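Local coordinates for protein methyltransferase (Pectobacterium atrosepticum SCRI1043, PDB 2P7I) that probably transfers a methyl group from S-adenosylmethionine to an acceptor that is not known, at residues N45-G50 / R102-I107; N65-V70 / D86-I91; C141-A146 / A238-L243; Y195-F200 / L229-P234. All coordinates share one frame; numbering follows the deposited sequence.

Contact 1. Residues N45-G50 / R102-I107; sequences NLLELG and RRYDNI
Asn45 and Asp105 hold each other by two bonds where two parallel strands meet: Asn45 N donates to Asp105 OD2 (3.0 Å), and Asp105 N donates to Asn45 OD1 (2.9 Å). The strands, 46-49 and 104-110, are neighbours in the Rossmann-like sheet of the class I methyltransferases. The side chain of Asn45 ties the start of one to the start of the other. With its CG placed between the backbone N and the carbonyl carbon (chi1 63°), the amide swings across segment 102-107. Its CB faces Arg102 NH1 at 3.9 Å, and its CG lies 3.7 Å from Tyr104 CD2, the amide and ring planes only 20° apart. OD1 takes the Asp105 N-H nearly head-on. ND2 lies over one face of the Arg102 guanidinium without a hydrogen bond, both groups being donors; Arg102 NH1 is salt-bridged to Asp66. The same ND2 makes a long, weak bond to Arg103 O.

Farther along, the carbonyl of Asn45 receives Asn106 ND2 (3.1 Å), which arrives from above the carbonyl plane and also bonds Arg42 O. Regular parallel pairing then takes over, with Leu47 N donating to Asn106 O at 2.8 Å. Leu47 also sets its CB over a face of the Tyr104 ring, 3.6 Å above the plane and offset toward the rim. Glu48 and Gly50 bond a Tris molecule, probably from the crystallisation liquor, at the strand end where this family usually binds its cofactor. Leu49 and Ile107 both touch Ile126 and Trp130 of helix 119-130, and Leu49 CD1 rests 3.6 Å from Ile107 CG2.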
loop_
_atom_site.group_PDB
_atom_site.type_symbol
_atom_site.label_atom_id
_atom_site.label_comp_id
_atom_site.label_asym_id
_atom_site.label_seq_id
_atom_site.Cartn_x
_atom_site.Cartn_y
_atom_site.Cartn_z
ATOM N N ASN B 45 -26.838 24.272 7.145
ATOM C CA ASN B 45 -25.803 25.261 7.431
ATOM C C ASN B 45 -24.415 24.628 7.638
ATOM O O ASN B 45 -24.277 23.422 7.676
ATOM C CB ASN B 45 -26.205 26.103 8.639
ATOM C CG ASN B 45 -26.326 25.281 9.898
ATOM O OD1 ASN B 45 -26.065 24.074 9.890
ATOM N ND2 ASN B 45 -26.670 25.929 10.995
ATOM N N LEU B 46 -23.406 25.468 7.767
ATOM C CA LEU B 46 -22.059 24.991 7.989
ATOM C C LEU B 46 -21.395 25.789 9.085
ATOM O O LEU B 46 -21.634 26.992 9.220
ATOM C CB LEU B 46 -21.249 25.079 6.695
ATOM C CG LEU B 46 -19.796 24.582 6.750
ATOM C CD1 LEU B 46 -19.402 23.859 5.486
ATOM C CD2 LEU B 46 -18.879 25.748 7.009
ATOM N N LEU B 47 -20.574 25.099 9.879
ATOM C CA LEU B 47 -19.717 25.702 10.877
ATOM C C LEU B 47 -18.255 25.445 10.483
ATOM O O LEU B 47 -17.866 24.296 10.278
ATOM C CB LEU B 47 -20.004 25.103 12.261
ATOM C CG LEU B 47 -19.114 25.506 13.446
ATOM C CD1 LEU B 47 -19.220 26.976 13.860
ATOM C CD2 LEU B 47 -19.435 24.579 14.672
ATOM N N GLU B 48 -17.456 26.506 10.384
ATOM C CA GLU B 48 -16.022 26.405 10.077
ATOM C C GLU B 48 -15.216 26.764 11.318
ATOM O O GLU B 48 -15.183 27.926 11.752
ATOM C CB GLU B 48 -15.616 27.277 8.887
ATOM C CG GLU B 48 -14.120 27.176 8.577
ATOM C CD GLU B 48 -13.624 28.106 7.475
ATOM O OE1 GLU B 48 -14.289 29.108 7.132
ATOM O OE2 GLU B 48 -12.506 27.836 6.988
ATOM N N LEU B 49 -14.606 25.745 11.912
ATOM C CA LEU B 49 -13.815 25.909 13.119
ATOM C C LEU B 49 -12.381 26.222 12.744
ATOM O O LEU B 49 -11.733 25.442 12.056
ATOM C CB LEU B 49 -13.892 24.635 13.965
ATOM C CG LEU B 49 -15.279 24.378 14.558
ATOM C CD1 LEU B 49 -15.372 22.994 15.178
ATOM C CD2 LEU B 49 -15.589 25.487 15.569
ATOM N N GLY B 50 -11.889 27.374 13.194
ATOM C CA GLY B 50 -10.537 27.840 12.870
ATOM C C GLY B 50 -10.470 28.469 11.502
ATOM O O GLY B 50 -9.685 28.055 10.672
ATOM N N ARG B 102 -26.639 27.633 17.927
ATOM C CA ARG B 102 -27.330 26.693 17.072
ATOM C C ARG B 102 -26.500 25.410 16.987
ATOM O O ARG B 102 -25.377 25.379 17.467
ATOM C CB ARG B 102 -27.412 27.355 15.700
ATOM C CG ARG B 102 -28.546 26.912 14.812
ATOM C CD ARG B 102 -28.994 28.068 13.891
ATOM N NE ARG B 102 -27.858 28.814 13.313
ATOM C CZ ARG B 102 -27.562 28.900 12.009
ATOM N NH1 ARG B 102 -28.317 28.314 11.085
ATOM N NH2 ARG B 102 -26.501 29.599 11.618
ATOM N N ARG B 103 -27.071 24.362 16.403
ATOM C CA ARG B 103 -26.316 23.208 15.963
ATOM C C ARG B 103 -26.181 23.246 14.433
ATOM O O ARG B 103 -26.912 23.972 13.752
ATOM C CB ARG B 103 -26.973 21.916 16.425
ATOM C CG ARG B 103 -26.815 21.671 17.918
ATOM C CD ARG B 103 -27.383 20.341 18.316
ATOM N NE ARG B 103 -26.707 19.792 19.506
ATOM C CZ ARG B 103 -27.069 20.032 20.769
ATOM N NH1 ARG B 103 -28.087 20.834 21.054
ATOM N NH2 ARG B 103 -26.394 19.493 21.766
ATOM N N TYR B 104 -25.238 22.460 13.904
ATOM C CA TYR B 104 -24.806 22.601 12.518
ATOM C C TYR B 104 -24.827 21.285 11.744
ATOM O O TYR B 104 -24.467 20.199 12.265
ATOM C CB TYR B 104 -23.422 23.246 12.467
ATOM C CG TYR B 104 -23.441 24.574 13.181
ATOM C CD1 TYR B 104 -23.275 24.631 14.556
ATOM C CD2 TYR B 104 -23.717 25.763 12.501
ATOM C CE1 TYR B 104 -23.315 25.840 15.229
ATOM C CE2 TYR B 104 -23.776 26.984 13.174
ATOM C CZ TYR B 104 -23.568 27.002 14.550
ATOM O OH TYR B 104 -23.625 28.182 15.273
ATOM N N ASP B 105 -25.257 21.402 10.493
ATOM C CA ASP B 105 -25.415 20.246 9.614
ATOM C C ASP B 105 -24.086 19.750 9.060
ATOM O O ASP B 105 -23.935 18.572 8.772
ATOM C CB ASP B 105 -26.366 20.603 8.479
ATOM C CG ASP B 105 -27.725 21.007 8.998
ATOM O OD1 ASP B 105 -28.404 20.131 9.581
ATOM O OD2 ASP B 105 -28.086 22.197 8.845
ATOM N N ASN B 106 -23.141 20.674 8.922
ATOM C CA ASN B 106 -21.802 20.420 8.406
ATOM C C ASN B 106 -20.820 21.166 9.300
ATOM O O ASN B 106 -21.000 22.362 9.560
ATOM C CB ASN B 106 -21.649 20.957 6.963
ATOM C CG ASN B 106 -22.640 20.332 5.984
ATOM O OD1 ASN B 106 -22.364 19.288 5.375
ATOM N ND2 ASN B 106 -23.794 20.986 5.814
ATOM N N ILE B 107 -19.784 20.475 9.775
ATOM C CA ILE B 107 -18.724 21.133 10.564
ATOM C C ILE B 107 -17.398 20.866 9.913
ATOM O O ILE B 107 -17.101 19.713 9.585
ATOM C CB ILE B 107 -18.735 20.684 12.050
ATOM C CG1 ILE B 107 -20.103 21.043 12.665
ATOM C CG2 ILE B 107 -17.563 21.361 12.809
ATOM C CD1 ILE B 107 -20.290 20.620 14.140
#

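Contact 2. Residues N65-V70 / D86-I91; sequences NDITCV and DGITYI
Ile88 lies beside Ile67 on the face they share with Cys69 and Tyr90, and both its branches touch across the pairing; this is the compact side. Its CD1 reaches Ile67 CB at 3.7 Å, while CG2, anti to the backbone N, meets Cys69 SG at 3.5 Å. The same CG2 lies over the centre of the Tyr90 ring, so that one methyl touches both the sulfur and the ring face. Cys69 SG is also in oblique sulfur-aromatic contact with Tyr90, and Thr57 of helix 55-60 packs on Ile67, Cys69 and Ile88.

Four backbone bonds join the strands, from Ile67 N to Gly87 O at one end to Ile91 N and Cys69 O at the other; between them, Cys69 N donates to Thr89 O at 2.7 Å. The axes of residues 67-70 and 88-91 come within 4.6 Å, their directions 20° apart. Helix 74-83 links the parallel strands 67-71 and 88-92 in a beta-alpha-beta crossover of the Rossmann type. Strand 88-92 is outermost in the sheet of this chain.

The other face is looser toward its start. There the exposed Thr89 lies alongside Thr68, with Thr68 OG1 no nearer to Thr89 CB than 3.8 Å. A water fastens Thr89 to the neighbouring strand: it accepts from Thr89 OG1 (2.7 Å) and donates to Asp66 OD1 (2.7 Å) and to Ile67 O. The other carboxylate oxygen of Asp66 is salt-bridged to Arg102. Further along this face the packing closes again, Thr68 CG2 and Ile91 CD1 being pressed to 3.5 Å, closer than two methyl groups normally come.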
loop_
_atom_site.group_PDB
_atom_site.type_symbol
_atom_site.label_atom_id
_atom_site.label_comp_id
_atom_site.label_asym_id
_atom_site.label_seq_id
_atom_site.Cartn_x
_atom_site.Cartn_y
_atom_site.Cartn_z
ATOM N N ASN B 65 -24.767 29.299 1.846
ATOM C CA ASN B 65 -25.016 30.701 2.194
ATOM C C ASN B 65 -25.003 30.999 3.705
ATOM O O ASN B 65 -24.946 32.158 4.107
ATOM C CB ASN B 65 -26.352 31.179 1.592
ATOM C CG ASN B 65 -27.550 30.304 1.993
ATOM O OD1 ASN B 65 -27.485 29.507 2.936
ATOM N ND2 ASN B 65 -28.649 30.457 1.265
ATOM N N ASP B 66 -25.115 29.973 4.537
ATOM C CA ASP B 66 -25.207 30.187 5.970
ATOM C C ASP B 66 -24.042 29.495 6.622
ATOM O O ASP B 66 -24.098 28.297 6.872
ATOM C CB ASP B 66 -26.527 29.648 6.500
ATOM C CG ASP B 66 -26.707 29.879 7.981
ATOM O OD1 ASP B 66 -25.796 30.459 8.634
ATOM O OD2 ASP B 66 -27.784 29.483 8.498
ATOM N N ILE B 67 -22.993 30.278 6.866
ATOM C CA ILE B 67 -21.729 29.794 7.398
ATOM C C ILE B 67 -21.432 30.543 8.668
ATOM O O ILE B 67 -21.587 31.747 8.730
ATOM C CB ILE B 67 -20.549 30.021 6.431
ATOM C CG1 ILE B 67 -20.760 29.232 5.130
ATOM C CG2 ILE B 67 -19.252 29.573 7.082
ATOM C CD1 ILE B 67 -19.715 29.507 4.038
ATOM N N THR B 68 -21.016 29.801 9.685
ATOM C CA THR B 68 -20.613 30.371 10.955
ATOM C C THR B 68 -19.136 30.044 11.101
ATOM O O THR B 68 -18.712 28.902 10.856
ATOM C CB THR B 68 -21.444 29.800 12.105
ATOM O OG1 THR B 68 -22.822 30.118 11.891
ATOM C CG2 THR B 68 -20.995 30.337 13.465
ATOM N N CYS B 69 -18.354 31.059 11.466
ATOM C CA CYS B 69 -16.900 30.966 11.502
ATOM C C CYS B 69 -16.405 31.302 12.881
ATOM O O CYS B 69 -16.647 32.413 13.356
ATOM C CB CYS B 69 -16.260 31.964 10.536
ATOM S SG CYS B 69 -16.491 31.670 8.778
ATOM N N VAL B 70 -15.682 30.365 13.492
ATOM C CA VAL B 70 -15.076 30.559 14.801
ATOM C C VAL B 70 -13.576 30.672 14.618
ATOM O O VAL B 70 -12.941 29.795 14.015
ATOM C CB VAL B 70 -15.396 29.408 15.783
ATOM C CG1 VAL B 70 -14.772 29.671 17.144
ATOM C CG2 VAL B 70 -16.886 29.231 15.937
ATOM N N ASP B 86 -21.320 38.477 2.115
ATOM C CA ASP B 86 -22.297 38.394 3.200
ATOM C C ASP B 86 -22.704 36.941 3.452
ATOM O O ASP B 86 -22.430 36.055 2.627
ATOM C CB ASP B 86 -23.531 39.253 2.891
ATOM N N GLY B 87 -23.353 36.706 4.596
ATOM C CA GLY B 87 -23.817 35.357 4.984
ATOM C C GLY B 87 -22.847 34.565 5.851
ATOM O O GLY B 87 -22.911 33.320 5.913
ATOM N N ILE B 88 -21.925 35.276 6.494
ATOM C CA ILE B 88 -21.012 34.683 7.469
ATOM C C ILE B 88 -21.385 35.227 8.834
ATOM O O ILE B 88 -21.521 36.446 9.022
ATOM C CB ILE B 88 -19.548 35.076 7.215
ATOM C CG1 ILE B 88 -19.104 34.736 5.786
ATOM C CG2 ILE B 88 -18.643 34.430 8.253
ATOM C CD1 ILE B 88 -19.123 33.289 5.472
ATOM N N THR B 89 -21.564 34.342 9.793
ATOM C CA THR B 89 -21.603 34.741 11.175
ATOM C C THR B 89 -20.215 34.536 11.748
ATOM O O THR B 89 -19.699 33.423 11.730
ATOM C CB THR B 89 -22.603 33.901 11.954
ATOM O OG1 THR B 89 -23.911 34.065 11.369
ATOM C CG2 THR B 89 -22.627 34.321 13.395
ATOM N N TYR B 90 -19.608 35.603 12.253
ATOM C CA TYR B 90 -18.269 35.525 12.823
ATOM C C TYR B 90 -18.357 35.397 14.337
ATOM O O TYR B 90 -19.138 36.089 14.957
ATOM C CB TYR B 90 -17.467 36.767 12.459
ATOM C CG TYR B 90 -17.248 36.909 10.979
ATOM C CD1 TYR B 90 -16.171 36.303 10.364
ATOM C CD2 TYR B 90 -18.126 37.643 10.193
ATOM C CE1 TYR B 90 -15.963 36.431 9.007
ATOM C CE2 TYR B 90 -17.926 37.777 8.827
ATOM C CZ TYR B 90 -16.843 37.165 8.246
ATOM O OH TYR B 90 -16.632 37.271 6.891
ATOM N N ILE B 91 -17.576 34.486 14.917
ATOM C CA ILE B 91 -17.524 34.300 16.365
ATOM C C ILE B 91 -16.058 34.343 16.769
ATOM O O ILE B 91 -15.262 33.487 16.402
ATOM C CB ILE B 91 -18.195 32.984 16.782
ATOM C CG1 ILE B 91 -19.710 33.114 16.590
ATOM C CG2 ILE B 91 -17.901 32.664 18.216
ATOM C CD1 ILE B 91 -20.380 31.853 16.528
HETATM O O HOH W 1 -24.419 32.711 9.140
#

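Contact 3. Residues C141-A146 / A238-L243; sequences CPNANA and ASIFLL
Ile240 and Asn143 cross at about a right angle, and the torsions of both explain the fit. In Ile240, CG1 is wedged between the backbone N and the carbonyl carbon (chi1 40°), which brings it to 3.5 Å from Cys141 O and turns CG2 to the Asn143 amide. That methyl lies 3.6 Å from Asn143 CG and nearly as close to both OD1 and ND2. The amide is swung to the far side from its own backbone N (chi1 -178°). Its ND2 bonds the carbonyls of Asp235 and Cys237, and its OD1 accepts Asn145 N (3.0 Å) from above the carbonyl plane, closing an Asx turn. The buried amide is thus held from both ends. Ser239 turns its CB to Cys141 O, and its hydroxyl is hydrogen-bonded to His111 NE2.

Backbone bonds fix the register: Cys141 and Ile240 exchange two, the shorter from Ile240 N to Cys141 O (2.9 Å), and Asn143 N donates to Ala238 O at 3.0 Å. Past Asn143 the chain makes a type I turn into helix 147-154. The arrangement joins strand 135-142 to the antiparallel strand 237-245, the reversed last strand characteristic of class I methyltransferase sheets.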
loop_
_atom_site.group_PDB
_atom_site.type_symbol
_atom_site.label_atom_id
_atom_site.label_comp_id
_atom_site.label_asym_id
_atom_site.label_seq_id
_atom_site.Cartn_x
_atom_site.Cartn_y
_atom_site.Cartn_z
ATOM N N CYS B 141 -6.450 16.489 8.570
ATOM C CA CYS B 141 -5.164 16.862 9.121
ATOM C C CYS B 141 -4.027 16.475 8.175
ATOM O O CYS B 141 -4.164 15.530 7.377
ATOM C CB CYS B 141 -4.944 16.110 10.430
ATOM S SG CYS B 141 -6.031 16.620 11.779
ATOM N N PRO B 142 -2.879 17.143 8.303
ATOM C CA PRO B 142 -1.683 16.729 7.583
ATOM C C PRO B 142 -1.280 15.307 7.997
ATOM O O PRO B 142 -1.384 14.932 9.148
ATOM C CB PRO B 142 -0.630 17.770 8.001
ATOM C CG PRO B 142 -1.266 18.738 8.669
ATOM C CD PRO B 142 -2.618 18.322 9.115
ATOM N N ASN B 143 -0.899 14.495 7.038
ATOM C CA ASN B 143 -0.624 13.095 7.266
ATOM C C ASN B 143 0.834 12.792 7.521
ATOM O O ASN B 143 1.704 13.079 6.682
ATOM C CB ASN B 143 -1.087 12.361 6.024
ATOM C CG ASN B 143 -0.915 10.885 6.091
ATOM O OD1 ASN B 143 -0.857 10.288 7.184
ATOM N ND2 ASN B 143 -0.905 10.255 4.924
ATOM N N ALA B 144 1.086 12.121 8.627
ATOM C CA ALA B 144 2.418 11.660 8.971
ATOM C C ALA B 144 3.010 10.781 7.911
ATOM O O ALA B 144 4.232 10.729 7.746
ATOM C CB ALA B 144 2.379 10.912 10.305
ATOM N N ASN B 145 2.172 9.947 7.279
ATOM C CA ASN B 145 2.645 8.929 6.388
ATOM C C ASN B 145 2.627 9.364 4.927
ATOM O O ASN B 145 2.793 8.554 4.061
ATOM C CB ASN B 145 1.858 7.652 6.556
ATOM C CG ASN B 145 1.953 7.110 7.938
ATOM O OD1 ASN B 145 2.842 7.490 8.691
ATOM N ND2 ASN B 145 1.040 6.203 8.288
ATOM N N ALA B 146 2.427 10.647 4.657
ATOM C CA ALA B 146 2.515 11.137 3.301
ATOM C C ALA B 146 3.848 10.754 2.686
ATOM O O ALA B 146 4.884 10.778 3.368
ATOM C CB ALA B 146 2.406 12.675 3.302
ATOM N N ALA B 238 -1.254 13.633 1.151
ATOM C CA ALA B 238 -0.817 14.874 1.830
ATOM C C ALA B 238 -1.584 15.052 3.139
ATOM O O ALA B 238 -0.992 15.326 4.196
ATOM C CB ALA B 238 -1.048 16.042 0.933
ATOM N N SER B 239 -2.899 14.854 3.075
ATOM C CA SER B 239 -3.786 15.077 4.225
ATOM C C SER B 239 -4.711 13.905 4.301
ATOM O O SER B 239 -5.063 13.309 3.316
ATOM C CB SER B 239 -4.599 16.367 4.084
ATOM O OG SER B 239 -3.752 17.491 4.260
ATOM N N ILE B 240 -5.120 13.551 5.512
ATOM C CA ILE B 240 -6.055 12.469 5.676
ATOM C C ILE B 240 -7.364 13.077 6.184
ATOM O O ILE B 240 -7.376 14.171 6.811
ATOM C CB ILE B 240 -5.508 11.420 6.689
ATOM C CG1 ILE B 240 -4.813 12.124 7.877
ATOM C CG2 ILE B 240 -4.513 10.472 5.999
ATOM C CD1 ILE B 240 -4.357 11.158 8.982
ATOM N N PHE B 241 -8.439 12.350 5.930
ATOM C CA PHE B 241 -9.787 12.881 5.973
ATOM C C PHE B 241 -10.660 11.816 6.583
ATOM O O PHE B 241 -10.804 10.703 6.042
ATOM C CB PHE B 241 -10.219 13.266 4.529
ATOM C CG PHE B 241 -11.693 13.559 4.335
ATOM C CD1 PHE B 241 -12.479 14.140 5.333
ATOM C CD2 PHE B 241 -12.287 13.294 3.113
ATOM C CE1 PHE B 241 -13.844 14.368 5.116
ATOM C CE2 PHE B 241 -13.639 13.567 2.887
ATOM C CZ PHE B 241 -14.429 14.059 3.898
ATOM N N LEU B 242 -11.192 12.131 7.753
ATOM C CA LEU B 242 -12.258 11.381 8.353
ATOM C C LEU B 242 -13.617 12.110 8.268
ATOM O O LEU B 242 -13.749 13.241 8.684
ATOM C CB LEU B 242 -11.957 11.063 9.828
ATOM C CG LEU B 242 -10.703 10.248 10.197
ATOM C CD1 LEU B 242 -10.828 9.941 11.753
ATOM C CD2 LEU B 242 -10.621 8.981 9.423
ATOM N N LEU B 243 -14.616 11.421 7.744
ATOM C CA LEU B 243 -16.004 11.882 7.784
ATOM C C LEU B 243 -16.632 11.268 8.988
ATOM O O LEU B 243 -16.682 10.037 9.143
ATOM C CB LEU B 243 -16.797 11.437 6.546
ATOM C CG LEU B 243 -18.214 12.054 6.438
ATOM C CD1 LEU B 243 -18.095 13.572 6.086
ATOM C CD2 LEU B 243 -19.017 11.301 5.388
HETATM O O HOH W 2 2.231 15.531 5.462
#

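Contact 4. Residues Y195-F200 / L229-P234; sequences YRSGIF and LGQQYP
The peptide group between Ser197 and Gly198 offers one flat face to Pro234, whose CB rides above it, 3.7 Å from Gly198 N and 3.8 Å from Ser197 C. At its edge, the buried Gly198 N finds no hydrogen-bond partner in the model. Neither Gly198 nor Gly230 has a side chain to hold the two segments apart: the CA atoms of Gly198 and Pro234 come within 4.0 Å, and Gly198 O lies 4.3 Å from Gly230 O.

Water supplies the polar link. One molecule donates to Gln231 O (2.8 Å) and sits 2.6 Å from Ser197 OG, bridging the strand and the turn. The Gln231 chain is extended beyond CB (chi2 -180°); its CG passes Ser197 OG loosely, and OE1 bonds Arg196 NH1 of the second subunit. Arg196 of this chain makes the reciprocal bond to Gln231 of that subunit, so the contact borders a subunit interface.

Tyr233 N donates to Gly230 O (3.0 Å) in a type I turn from Gly230 to Tyr233. This turn, following helix 220-230, packs against strand 192-201, the edge strand of this chain's class I methyltransferase sheet, next to the reversed strand 237-245.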
loop_
_atom_site.group_PDB
_atom_site.type_symbol
_atom_site.label_atom_id
_atom_site.label_comp_id
_atom_site.label_asym_id
_atom_site.label_seq_id
_atom_site.Cartn_x
_atom_site.Cartn_y
_atom_site.Cartn_z
ATOM N N TYR B 195 -16.418 7.486 7.300
ATOM C CA TYR B 195 -15.575 7.302 6.114
ATOM C C TYR B 195 -14.165 7.745 6.392
ATOM O O TYR B 195 -13.932 8.731 7.083
ATOM C CB TYR B 195 -16.122 8.015 4.874
ATOM C CG TYR B 195 -16.479 7.030 3.792
ATOM C CD1 TYR B 195 -15.612 6.747 2.740
ATOM C CD2 TYR B 195 -17.669 6.330 3.857
ATOM C CE1 TYR B 195 -15.969 5.789 1.755
ATOM C CE2 TYR B 195 -18.017 5.389 2.898
ATOM C CZ TYR B 195 -17.182 5.121 1.864
ATOM O OH TYR B 195 -17.615 4.168 0.946
ATOM N N ARG B 196 -13.211 6.998 5.852
ATOM C CA ARG B 196 -11.800 7.329 5.937
ATOM C C ARG B 196 -11.284 7.442 4.504
ATOM O O ARG B 196 -11.598 6.585 3.665
ATOM C CB ARG B 196 -10.994 6.233 6.617
ATOM C CG ARG B 196 -11.576 5.763 7.946
ATOM C CD ARG B 196 -11.621 4.300 8.133
ATOM N NE ARG B 196 -12.251 4.035 9.414
ATOM C CZ ARG B 196 -13.567 3.897 9.582
ATOM N NH1 ARG B 196 -14.382 3.851 8.534
ATOM N NH2 ARG B 196 -14.079 3.713 10.797
ATOM N N SER B 197 -10.536 8.500 4.238
ATOM C CA SER B 197 -9.939 8.704 2.912
ATOM C C SER B 197 -8.722 9.607 3.029
ATOM O O SER B 197 -8.300 9.977 4.120
ATOM C CB SER B 197 -10.960 9.305 1.924
ATOM O OG SER B 197 -10.534 9.137 0.558
ATOM N N GLY B 198 -8.117 9.897 1.893
ATOM C CA GLY B 198 -6.957 10.758 1.832
ATOM C C GLY B 198 -7.089 11.746 0.693
ATOM O O GLY B 198 -7.805 11.528 -0.261
ATOM N N ILE B 199 -6.447 12.890 0.841
ATOM C CA ILE B 199 -6.516 13.946 -0.140
ATOM C C ILE B 199 -5.119 14.256 -0.685
ATOM O O ILE B 199 -4.267 14.816 0.005
ATOM C CB ILE B 199 -7.161 15.206 0.451
ATOM C CG1 ILE B 199 -8.553 14.865 1.009
ATOM C CG2 ILE B 199 -7.188 16.385 -0.645
ATOM C CD1 ILE B 199 -9.105 15.942 1.957
ATOM N N PHE B 200 -4.917 13.865 -1.954
ATOM C CA PHE B 200 -3.758 14.220 -2.785
ATOM C C PHE B 200 -2.529 13.344 -2.546
ATOM O O PHE B 200 -1.882 13.458 -1.533
ATOM C CB PHE B 200 -3.347 15.689 -2.658
ATOM C CG PHE B 200 -2.456 16.186 -3.791
ATOM C CD1 PHE B 200 -2.999 16.660 -4.952
ATOM C CD2 PHE B 200 -1.070 16.178 -3.680
ATOM C CE1 PHE B 200 -2.167 17.125 -5.999
ATOM C CE2 PHE B 200 -0.254 16.616 -4.730
ATOM C CZ PHE B 200 -0.795 17.070 -5.875
ATOM N N LEU B 229 -5.582 9.329 -7.744
ATOM C CA LEU B 229 -4.824 8.197 -7.200
ATOM C C LEU B 229 -4.749 8.183 -5.686
ATOM O O LEU B 229 -4.745 7.119 -5.103
ATOM C CB LEU B 229 -3.412 8.154 -7.771
ATOM C CG LEU B 229 -2.655 6.840 -7.503
ATOM C CD1 LEU B 229 -3.260 5.683 -8.263
ATOM C CD2 LEU B 229 -1.162 7.055 -7.806
ATOM N N GLY B 230 -4.674 9.349 -5.057
ATOM C CA GLY B 230 -4.674 9.468 -3.621
ATOM C C GLY B 230 -5.810 8.783 -2.936
ATOM O O GLY B 230 -5.634 8.198 -1.868
ATOM N N GLN B 231 -7.004 8.862 -3.521
ATOM C CA GLN B 231 -8.136 8.126 -2.951
ATOM C C GLN B 231 -7.881 6.631 -2.837
ATOM O O GLN B 231 -8.455 5.979 -1.959
ATOM C CB GLN B 231 -9.410 8.374 -3.751
ATOM C CG GLN B 231 -9.867 9.816 -3.628
ATOM C CD GLN B 231 -11.130 10.113 -4.399
ATOM O OE1 GLN B 231 -11.565 9.306 -5.207
ATOM N NE2 GLN B 231 -11.684 11.321 -4.193
ATOM N N GLN B 232 -7.040 6.080 -3.713
ATOM C CA GLN B 232 -6.737 4.661 -3.681
ATOM C C GLN B 232 -5.629 4.317 -2.661
ATOM O O GLN B 232 -5.449 3.146 -2.354
ATOM C CB GLN B 232 -6.336 4.193 -5.101
ATOM C CG GLN B 232 -7.427 4.517 -6.117
ATOM C CD GLN B 232 -7.211 3.982 -7.529
ATOM O OE1 GLN B 232 -6.204 3.308 -7.867
ATOM N NE2 GLN B 232 -8.196 4.239 -8.363
ATOM N N TYR B 233 -4.917 5.331 -2.152
ATOM C CA TYR B 233 -3.846 5.100 -1.166
ATOM C C TYR B 233 -3.963 6.179 -0.075
ATOM O O TYR B 233 -3.105 7.036 0.050
ATOM C CB TYR B 233 -2.449 5.142 -1.848
ATOM C CG TYR B 233 -2.222 4.039 -2.835
ATOM C CD1 TYR B 233 -1.910 2.726 -2.429
ATOM C CD2 TYR B 233 -2.418 4.280 -4.184
ATOM C CE1 TYR B 233 -1.749 1.736 -3.348
ATOM C CE2 TYR B 233 -2.247 3.300 -5.105
ATOM C CZ TYR B 233 -1.910 2.023 -4.699
ATOM O OH TYR B 233 -1.797 1.050 -5.649
ATOM N N PRO B 234 -5.078 6.156 0.681
ATOM C CA PRO B 234 -5.267 7.172 1.698
ATOM C C PRO B 234 -4.071 7.388 2.610
ATOM O O PRO B 234 -3.814 8.499 3.018
ATOM C CB PRO B 234 -6.470 6.627 2.468
ATOM C CG PRO B 234 -7.276 5.963 1.417
ATOM C CD PRO B 234 -6.218 5.249 0.638
HETATM O O HOH W 3 -10.775 6.800 -0.643
#

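In the fold
All four contacts reach one seven-stranded sheet, in the order 3-2-1-4-5-7-6. Contacts 1 and 2, centres 9 Å apart, share its parallel half and interlock: Glu48 N lies 2.7 Å from Thr68 O, a probable hydrogen bond, and contact 2 is nested in the loop that contact 1 closes. Contacts 3 and 4, also 9 Å apart, lie at the end that holds the reversed strand 237-245; Ala238 N and Phe200 O, 2.8 Å apart, probably bond, and both contacts reach the second subunit. Contacts 2 and 4 lie on opposite sides of the chain's centre, about 29 Å between centres. Tris, probably from the crystallisation liquor, bonds contact 1 where a class I methyltransferase would be expected to hold its cofactor.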